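Local coordinates for protein acetyltransferase (Klebsiella pneumoniae, PDB 5XUN) that probably transfers the acetyl group of acetyl-CoA to glycyl-tRNA(Gly), acting as the toxin of a type II toxin-antitoxin system, at residues B[30-35]-B[57-62]. The protein carries 1 engineered substitution. Sequence-based numbering, arbitrary orientation.
Sequences TFLKEH and PRLLGY
L32 and Y62 show how a GNAT fold seats a helix on its central sheet through a few side chains: helix 26-34 packs across the start of strand 59-71, the two short segments running at 107° with their axes 10.6 Å apart. The tight part lies between L32 and the Y62 ring. L32 CB stands 3.7 Å from Y62 CE1, while the CD1 methyl of L32 rests over one face of the ring, displaced toward its rim. From the strand, L59 adds to the apolar cluster, its side chain lying alongside that of L32 but pointing the other way, with L59 CD2 3.7 Å from L32 CD2; F21 touches both leucines. With CG set between the backbone N and the carbonyl carbon (chi1 78°), the Y62 ring extends toward the helix. Its hydroxyl ends beside the helix backbone, hydrogen-bonded to the carbonyl oxygen of L28, which satisfies this polar end of a buried residue. The solvent side is looser: K33 and E34, farther round the helix, are exposed and make no contact with the strand segment. F31 occupies the flank, crossing Y62 at about a right angle; it takes R96 of its own chain as a cation-pi partner and packs on Y86 of the second subunit. The Y62 side chain lies about 8 Å from bound acetyl-CoA. At this flank, F31 CD1 comes within 3.6 Å of Y62 OH.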
# COMPACT_ATOMS: atom_id res chain seq x y z
N THR B 30 2.63 -8.30 24.07
CA THR B 30 3.10 -9.57 23.54
C THR B 30 3.53 -9.42 22.08
O THR B 30 4.54 -10.00 21.66
CB THR B 30 2.00 -10.63 23.69
OG1 THR B 30 1.74 -10.84 25.09
CG2 THR B 30 2.42 -11.94 23.07
N PHE B 31 2.79 -8.62 21.30
CA PHE B 31 3.13 -8.49 19.89
C PHE B 31 4.50 -7.85 19.72
O PHE B 31 5.30 -8.29 18.89
CB PHE B 31 2.07 -7.68 19.14
CG PHE B 31 2.32 -7.62 17.66
CD1 PHE B 31 3.16 -6.66 17.12
CD2 PHE B 31 1.74 -8.55 16.82
CE1 PHE B 31 3.41 -6.62 15.75
CE2 PHE B 31 1.99 -8.51 15.45
CZ PHE B 31 2.82 -7.54 14.92
N LEU B 32 4.78 -6.79 20.49
CA LEU B 32 6.11 -6.19 20.47
C LEU B 32 7.20 -7.23 20.73
O LEU B 32 8.25 -7.22 20.07
CB LEU B 32 6.20 -5.08 21.51
CG LEU B 32 7.62 -4.55 21.75
CD1 LEU B 32 8.17 -3.92 20.48
CD2 LEU B 32 7.68 -3.56 22.91
N LYS B 33 6.96 -8.13 21.69
CA LYS B 33 8.00 -9.07 22.12
C LYS B 33 8.19 -10.22 21.13
O LYS B 33 9.33 -10.62 20.87
CB LYS B 33 7.66 -9.66 23.49
CG LYS B 33 7.73 -8.68 24.64
CD LYS B 33 7.54 -9.40 25.97
CE LYS B 33 6.23 -10.17 26.02
NZ LYS B 33 6.05 -10.87 27.33
N GLU B 34 7.11 -10.78 20.61
CA GLU B 34 7.16 -12.03 19.88
C GLU B 34 7.14 -11.86 18.36
O GLU B 34 7.82 -12.61 17.66
CB GLU B 34 5.96 -12.90 20.26
CG GLU B 34 5.58 -12.89 21.72
CD GLU B 34 5.03 -14.22 22.20
OE1 GLU B 34 5.22 -14.55 23.39
OE2 GLU B 34 4.35 -14.91 21.42
N HIS B 35 6.40 -10.88 17.85
CA HIS B 35 6.04 -10.88 16.44
C HIS B 35 6.45 -9.65 15.65
O HIS B 35 6.56 -9.76 14.42
CB HIS B 35 4.52 -11.05 16.29
CG HIS B 35 3.95 -12.19 17.08
ND1 HIS B 35 4.18 -13.51 16.75
CD2 HIS B 35 3.15 -12.21 18.17
CE1 HIS B 35 3.55 -14.29 17.61
NE2 HIS B 35 2.92 -13.53 18.48
N PRO B 57 19.06 2.33 23.23
CA PRO B 57 17.80 3.06 23.21
C PRO B 57 16.67 2.20 23.75
O PRO B 57 16.55 1.02 23.42
CB PRO B 57 17.60 3.41 21.73
CG PRO B 57 18.59 2.55 20.99
CD PRO B 57 19.73 2.34 21.92
N ARG B 58 15.87 2.79 24.63
CA ARG B 58 14.70 2.13 25.17
C ARG B 58 13.51 2.40 24.27
O ARG B 58 13.34 3.51 23.76
CB ARG B 58 14.44 2.62 26.59
CG ARG B 58 15.66 2.44 27.49
CD ARG B 58 15.50 3.09 28.85
NE ARG B 58 14.15 2.96 29.37
CZ ARG B 58 13.35 4.00 29.60
NH1 ARG B 58 13.77 5.23 29.35
NH2 ARG B 58 12.12 3.80 30.08
N LEU B 59 12.69 1.38 24.06
CA LEU B 59 11.51 1.51 23.22
C LEU B 59 10.35 1.91 24.11
O LEU B 59 10.02 1.20 25.06
CB LEU B 59 11.24 0.20 22.47
CG LEU B 59 10.19 0.18 21.36
CD1 LEU B 59 10.64 -0.78 20.27
CD2 LEU B 59 8.83 -0.23 21.89
N LEU B 60 9.76 3.08 23.83
CA LEU B 60 8.64 3.59 24.59
C LEU B 60 7.33 3.58 23.82
O LEU B 60 6.28 3.90 24.40
CB LEU B 60 8.95 5.02 25.08
CG LEU B 60 9.97 5.21 26.21
CD1 LEU B 60 9.59 4.37 27.42
CD2 LEU B 60 11.40 4.92 25.78
N GLY B 61 7.36 3.23 22.54
CA GLY B 61 6.15 3.09 21.75
C GLY B 61 6.49 2.56 20.38
O GLY B 61 7.65 2.58 19.96
N TYR B 62 5.46 2.09 19.68
CA TYR B 62 5.68 1.56 18.34
C TYR B 62 4.37 1.56 17.56
O TYR B 62 3.29 1.67 18.15
CB TYR B 62 6.28 0.14 18.41
CG TYR B 62 5.28 -0.96 18.72
CD1 TYR B 62 4.94 -1.28 20.03
CD2 TYR B 62 4.70 -1.69 17.70
CE1 TYR B 62 4.02 -2.30 20.31
CE2 TYR B 62 3.80 -2.68 17.95
CZ TYR B 62 3.47 -3.00 19.26
OH TYR B 62 2.56 -4.00 19.48